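Local coordinates for protein NADH dehydrogenase, putative (Plasmodium falciparum, PDB 5JWC) that probably oxidises NADH and passes the electrons through its bound FAD to ubiquinone, as a type II NADH dehydrogenase, and binds the quinolone inhibitor RYL-552, at residues Phe143-Val148 / Tyr264-Val269; Phe274-Ser279 / Lys286-Gly291. One frame throughout, in Å; residues are numbered along the deposited sequence.

Interaction 1 (Phe143-Val148 / Tyr264-Val269)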
loop_
_atom_site.group_PDB
_atom_site.type_symbol
_atom_site.label_atom_id
_atom_site.label_comp_id
_atom_site.label_asym_id
_atom_site.label_seq_id
_atom_site.Cartn_x
_atom_site.Cartn_y
_atom_site.Cartn_z
ATOM N N PHE A 143 -5.562 3.995 -28.797
ATOM C CA PHE A 143 -6.026 4.033 -30.185
ATOM C C PHE A 143 -6.640 5.400 -30.540
ATOM O O PHE A 143 -7.444 5.507 -31.455
ATOM C CB PHE A 143 -7.035 2.905 -30.441
ATOM C CG PHE A 143 -6.525 1.533 -30.069
ATOM C CD1 PHE A 143 -5.222 1.155 -30.366
ATOM C CD2 PHE A 143 -7.338 0.633 -29.399
ATOM C CE1 PHE A 143 -4.749 -0.107 -30.018
ATOM C CE2 PHE A 143 -6.870 -0.629 -29.044
ATOM C CZ PHE A 143 -5.577 -0.995 -29.355
ATOM N N ASN A 144 -6.260 6.431 -29.786
ATOM C CA ASN A 144 -6.771 7.789 -29.948
ATOM C C ASN A 144 -8.289 7.862 -29.846
ATOM O O ASN A 144 -8.890 8.817 -30.316
ATOM C CB ASN A 144 -6.326 8.391 -31.286
ATOM C CG ASN A 144 -4.822 8.549 -31.383
ATOM O OD1 ASN A 144 -4.181 7.979 -32.271
ATOM N ND2 ASN A 144 -4.249 9.318 -30.463
ATOM N N ILE A 145 -8.899 6.847 -29.242
ATOM C CA ILE A 145 -10.336 6.840 -29.017
ATOM C C ILE A 145 -10.650 7.918 -28.002
ATOM O O ILE A 145 -10.032 7.992 -26.937
ATOM C CB ILE A 145 -10.834 5.465 -28.538
ATOM C CG1 ILE A 145 -10.484 4.404 -29.577
ATOM C CG2 ILE A 145 -12.339 5.485 -28.282
ATOM C CD1 ILE A 145 -10.732 2.999 -29.109
ATOM N N ASN A 146 -11.565 8.803 -28.373
ATOM C CA ASN A 146 -11.907 9.943 -27.545
ATOM C C ASN A 146 -12.324 9.504 -26.150
ATOM O O ASN A 146 -13.204 8.652 -26.001
ATOM C CB ASN A 146 -13.023 10.749 -28.211
ATOM C CG ASN A 146 -13.501 11.900 -27.358
ATOM O OD1 ASN A 146 -12.737 12.824 -27.051
ATOM N ND2 ASN A 146 -14.779 11.859 -26.967
ATOM N N GLY A 147 -11.661 10.060 -25.137
ATOM C CA GLY A 147 -12.073 9.865 -23.758
ATOM C C GLY A 147 -11.448 8.729 -22.951
ATOM O O GLY A 147 -11.614 8.684 -21.727
ATOM N N VAL A 148 -10.766 7.784 -23.592
ATOM C CA VAL A 148 -10.201 6.697 -22.793
ATOM C C VAL A 148 -9.029 7.166 -21.917
ATOM O O VAL A 148 -8.921 6.741 -20.772
ATOM C CB VAL A 148 -9.828 5.424 -23.659
ATOM C CG1 VAL A 148 -10.158 5.569 -25.112
ATOM C CG2 VAL A 148 -8.464 4.831 -23.323
ATOM N N TYR A 264 -17.826 -6.738 -30.217
ATOM C CA TYR A 264 -18.071 -5.321 -29.990
ATOM C C TYR A 264 -16.765 -4.607 -29.683
ATOM O O TYR A 264 -15.882 -5.163 -29.040
ATOM C CB TYR A 264 -19.041 -5.108 -28.831
ATOM C CG TYR A 264 -20.504 -5.302 -29.158
ATOM C CD1 TYR A 264 -21.245 -4.280 -29.757
ATOM C CD2 TYR A 264 -21.161 -6.475 -28.812
ATOM C CE1 TYR A 264 -22.595 -4.444 -30.033
ATOM C CE2 TYR A 264 -22.508 -6.651 -29.083
ATOM C CZ TYR A 264 -23.215 -5.631 -29.692
ATOM O OH TYR A 264 -24.549 -5.804 -29.961
ATOM N N TYR A 265 -16.630 -3.369 -30.128
ATOM C CA TYR A 265 -15.477 -2.602 -29.693
ATOM C C TYR A 265 -15.880 -1.171 -29.356
ATOM O O TYR A 265 -16.920 -0.666 -29.801
ATOM C CB TYR A 265 -14.359 -2.648 -30.744
ATOM C CG TYR A 265 -14.772 -2.207 -32.120
ATOM C CD1 TYR A 265 -14.526 -0.909 -32.550
ATOM C CD2 TYR A 265 -15.393 -3.094 -33.000
ATOM C CE1 TYR A 265 -14.896 -0.492 -33.817
ATOM C CE2 TYR A 265 -15.775 -2.689 -34.271
ATOM C CZ TYR A 265 -15.518 -1.384 -34.674
ATOM O OH TYR A 265 -15.884 -0.959 -35.932
ATOM N N VAL A 266 -15.068 -0.539 -28.521
ATOM C CA VAL A 266 -15.380 0.783 -28.007
ATOM C C VAL A 266 -14.993 1.854 -29.021
ATOM O O VAL A 266 -13.935 1.769 -29.631
ATOM C CB VAL A 266 -14.654 1.030 -26.674
ATOM C CG1 VAL A 266 -14.865 2.459 -26.217
ATOM C CG2 VAL A 266 -15.138 0.030 -25.627
ATOM N N ILE A 267 -15.857 2.846 -29.213
ATOM C CA ILE A 267 -15.589 3.900 -30.181
ATOM C C ILE A 267 -15.576 5.284 -29.560
ATOM O O ILE A 267 -15.113 6.238 -30.175
ATOM C CB ILE A 267 -16.620 3.878 -31.316
ATOM C CG1 ILE A 267 -18.032 3.926 -30.737
ATOM C CG2 ILE A 267 -16.432 2.633 -32.155
ATOM C CD1 ILE A 267 -19.129 3.973 -31.784
ATOM N N ASP A 268 -16.068 5.388 -28.333
ATOM C CA ASP A 268 -16.076 6.667 -27.642
ATOM C C ASP A 268 -16.287 6.481 -26.147
ATOM O O ASP A 268 -17.027 5.599 -25.720
ATOM C CB ASP A 268 -17.172 7.580 -28.201
ATOM C CG ASP A 268 -17.054 8.995 -27.689
ATOM O OD1 ASP A 268 -16.126 9.696 -28.137
ATOM O OD2 ASP A 268 -17.867 9.404 -26.826
ATOM N N VAL A 269 -15.642 7.320 -25.353
ATOM C CA VAL A 269 -15.816 7.257 -23.907
ATOM C C VAL A 269 -16.161 8.634 -23.353
ATOM O O VAL A 269 -15.442 9.595 -23.589
ATOM C CB VAL A 269 -14.555 6.713 -23.198
ATOM C CG1 VAL A 269 -14.765 6.677 -21.679
ATOM C CG2 VAL A 269 -14.201 5.312 -23.732
HETATM O O HOH W 1 -13.388 8.371 -30.424
#
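Asn146 meets strand 264-269 with both its backbone and its side chain. Its backbone O accepts the N-H of Val269 at 2.9 Å, while its amide ND2 donates to Asp268 OD1 at 2.8 Å with an N-H...O angle of 164°. Both side chains have CG anti to the backbone N (chi1 176° for Asn146), so the two groups run alongside each other in the same direction, amide and carboxylate planes only 22° apart. The bond reaches OD1 from its syn side, somewhat tilted out of the carboxylate plane but nearly within the amide plane. Asparagine suits the place because its amide offers Asp268 an uncharged N-H donor. A water completes the polar layer, accepting from Asn146 N and donating to Ile267 O.

Ile145 provides the greasy half. With CG2 anti to its backbone N, that methyl lies 3.4 Å from Ile267 O, whereas the other branch carries CD1 to Val266 O; the branched residue can therefore cover two successive peptides of the strand. Trp295 of strand 292-295 borders Ile145, Val148 and Val266. Beyond Asn146, Gly147 sends a nearly straight CA-H...O contact to Val269 O at 3.4 Å. With no side chain, Gly147 can bring CA this close, and its positive phi is one glycine adopts readily. Val269 packs its CB and CG1 on the Gly147 peptide, and its CG2 faces Val148 CG1. Gly147 is also the N-cap of helix 148-151, and Ile145-Val148 form a type II beta turn, whose characteristic glycine at the third position here lies against an outer strand of a three-stranded antiparallel sheet.

Interaction 2 (Phe274-Ser279 / Lys286-Gly291)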
loop_
_atom_site.group_PDB
_atom_site.type_symbol
_atom_site.label_atom_id
_atom_site.label_comp_id
_atom_site.label_asym_id
_atom_site.label_seq_id
_atom_site.Cartn_x
_atom_site.Cartn_y
_atom_site.Cartn_z
ATOM N N PHE A 274 -20.206 4.976 -22.213
ATOM C CA PHE A 274 -19.364 4.798 -23.392
ATOM C C PHE A 274 -20.182 4.179 -24.524
ATOM O O PHE A 274 -21.280 3.653 -24.298
ATOM C CB PHE A 274 -18.109 3.953 -23.069
ATOM C CG PHE A 274 -18.407 2.560 -22.600
ATOM C CD1 PHE A 274 -18.680 2.303 -21.263
ATOM C CD2 PHE A 274 -18.382 1.501 -23.479
ATOM C CE1 PHE A 274 -18.952 1.016 -20.821
ATOM C CE2 PHE A 274 -18.648 0.215 -23.047
ATOM C CZ PHE A 274 -18.938 -0.027 -21.713
ATOM N N HIS A 275 -19.663 4.266 -25.743
ATOM C CA HIS A 275 -20.374 3.723 -26.884
ATOM C C HIS A 275 -19.637 2.535 -27.462
ATOM O O HIS A 275 -18.427 2.556 -27.641
ATOM C CB HIS A 275 -20.571 4.785 -27.972
ATOM C CG HIS A 275 -21.705 5.716 -27.698
ATOM N ND1 HIS A 275 -21.559 6.868 -26.950
ATOM C CD2 HIS A 275 -23.014 5.654 -28.043
ATOM C CE1 HIS A 275 -22.728 7.480 -26.859
ATOM N NE2 HIS A 275 -23.625 6.765 -27.512
ATOM N N ILE A 276 -20.374 1.487 -27.769
ATOM C CA ILE A 276 -19.772 0.390 -28.505
ATOM C C ILE A 276 -20.415 0.151 -29.875
ATOM O O ILE A 276 -21.555 0.520 -30.109
ATOM C CB ILE A 276 -19.805 -0.935 -27.707
ATOM C CG1 ILE A 276 -21.242 -1.328 -27.310
ATOM C CG2 ILE A 276 -18.861 -0.829 -26.496
ATOM C CD1 ILE A 276 -21.336 -2.664 -26.544
ATOM N N GLN A 277 -19.672 -0.530 -30.722
ATOM C CA GLN A 277 -19.961 -0.758 -32.111
ATOM C C GLN A 277 -19.845 -2.261 -32.451
ATOM O O GLN A 277 -18.876 -2.950 -32.066
ATOM C CB GLN A 277 -19.041 0.173 -32.849
ATOM C CG GLN A 277 -18.958 -0.005 -34.335
ATOM C CD GLN A 277 -19.153 1.338 -35.120
ATOM O OE1 GLN A 277 -18.662 2.425 -34.756
ATOM N NE2 GLN A 277 -19.819 1.194 -36.306
ATOM N N SER A 278 -20.919 -2.812 -33.013
ATOM C CA SER A 278 -20.912 -4.217 -33.427
ATOM C C SER A 278 -19.840 -4.433 -34.493
ATOM O O SER A 278 -19.625 -3.598 -35.383
ATOM C CB SER A 278 -22.267 -4.664 -33.979
ATOM O OG SER A 278 -22.176 -5.999 -34.466
ATOM N N SER A 279 -19.168 -5.572 -34.400
ATOM C CA SER A 279 -18.159 -5.961 -35.377
ATOM C C SER A 279 -18.821 -6.656 -36.558
ATOM O O SER A 279 -18.237 -6.800 -37.627
ATOM C CB SER A 279 -17.136 -6.911 -34.746
ATOM O OG SER A 279 -16.486 -6.312 -33.646
ATOM N N LYS A 286 -24.289 0.797 -29.388
ATOM C CA LYS A 286 -24.995 0.809 -28.112
ATOM C C LYS A 286 -24.309 1.785 -27.172
ATOM O O LYS A 286 -23.088 1.944 -27.209
ATOM C CB LYS A 286 -25.049 -0.588 -27.471
ATOM C CG LYS A 286 -25.323 -1.745 -28.441
ATOM C CD LYS A 286 -26.797 -2.198 -28.465
ATOM C CE LYS A 286 -27.154 -2.888 -29.783
ATOM N NZ LYS A 286 -28.226 -2.181 -30.539
ATOM N N LYS A 287 -25.109 2.454 -26.357
ATOM C CA LYS A 287 -24.613 3.366 -25.336
ATOM C C LYS A 287 -24.792 2.640 -24.018
ATOM O O LYS A 287 -25.851 2.059 -23.779
ATOM C CB LYS A 287 -25.380 4.693 -25.358
ATOM C CG LYS A 287 -24.874 5.775 -24.400
ATOM C CD LYS A 287 -25.702 7.047 -24.565
ATOM C CE LYS A 287 -25.556 8.006 -23.386
ATOM N NZ LYS A 287 -25.984 7.423 -22.082
ATOM N N LEU A 288 -23.749 2.622 -23.192
ATOM C CA LEU A 288 -23.765 1.889 -21.924
ATOM C C LEU A 288 -23.314 2.790 -20.780
ATOM O O LEU A 288 -22.282 3.457 -20.899
ATOM C CB LEU A 288 -22.831 0.679 -21.989
ATOM C CG LEU A 288 -23.355 -0.697 -22.362
ATOM C CD1 LEU A 288 -24.127 -0.624 -23.642
ATOM C CD2 LEU A 288 -22.174 -1.642 -22.527
ATOM N N SER A 289 -24.051 2.784 -19.672
ATOM C CA SER A 289 -23.594 3.487 -18.475
ATOM C C SER A 289 -22.538 2.659 -17.753
ATOM O O SER A 289 -22.501 1.426 -17.882
ATOM C CB SER A 289 -24.759 3.793 -17.535
ATOM O OG SER A 289 -25.644 4.713 -18.133
ATOM N N TYR A 290 -21.657 3.335 -17.024
ATOM C CA TYR A 290 -20.607 2.631 -16.287
ATOM C C TYR A 290 -20.138 3.419 -15.069
ATOM O O TYR A 290 -20.213 4.644 -15.064
ATOM C CB TYR A 290 -19.413 2.357 -17.198
ATOM C CG TYR A 290 -18.527 3.556 -17.440
ATOM C CD1 TYR A 290 -18.805 4.470 -18.450
ATOM C CD2 TYR A 290 -17.405 3.778 -16.654
ATOM C CE1 TYR A 290 -17.987 5.566 -18.665
ATOM C CE2 TYR A 290 -16.587 4.867 -16.860
ATOM C CZ TYR A 290 -16.876 5.757 -17.870
ATOM O OH TYR A 290 -16.052 6.839 -18.085
ATOM N N GLY A 291 -19.612 2.718 -14.067
ATOM C CA GLY A 291 -18.967 3.362 -12.938
ATOM C C GLY A 291 -17.451 3.235 -12.955
ATOM O O GLY A 291 -16.733 4.116 -12.488
#
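A chi1 of 62° sets the Phe274 ring between its own backbone N and carbonyl carbon, and Tyr290 (chi1 77°) does likewise, so that the two aromatics converge beside Leu288 in this antiparallel beta hairpin. Leu288 CB lies over one face of the Phe274 ring, a CH-pi contact 4.2 Å from the centroid, and its CD2 touches CZ near the rim. Tyr290 comes instead to the ring's edge, CD1 to CD1 at 3.6 Å, with the planes inclined by 60°. Its hydroxyl is bonded to Asp270 O, which gives the polar end of a buried ring a partner.

Phe274, Ile276 and Leu288 share one face of the sheet, from which Lys286 also starts. Leu261 of strand 259-262 packs on Ile276 and Leu288, and Ala192 on Phe274; the bulky apolar character of these three suits such surroundings. The other face carries His275 and Lys287, a non-hydrogen-bonded pair whose polar side chains suit the more exposed face. Lys287, extended through CE and bent only at its last torsion, lays CB, CG and CD against the imidazole, with CG over its face and 3.5 Å from NE2.

The flanking pairs Phe274-Leu288 and Ile276-Lys286 are each joined by two backbone hydrogen bonds. In the second, Ile276 CG1 rests 3.9 Å from Lys286 CB, while the lysine chain bends away to a salt bridge between its NZ and Glu284 OE1.

The two interactions lie in series along the chain, with centres 9 Å apart, and both involve the three-stranded antiparallel sheet 264-269, 273-278, 285-289. Strand 273-278 is the middle one. Interaction 1 sets the loop 143-148, more than a hundred residues earlier in sequence, against one outer strand; interaction 2 pairs the middle strand with the other. They meet directly where Tyr265 O probably accepts from Gln277 N, at 2.9 Å, and Asp268 O from His275 N. Ile145, Val148 and Val266 touch Trp295, and Val269 touches Leu293, both on strand 292-295; through these contacts loop, antiparallel sheet and five-stranded parallel sheet come together within the pyridine nucleotide-disulphide oxidoreductase family region.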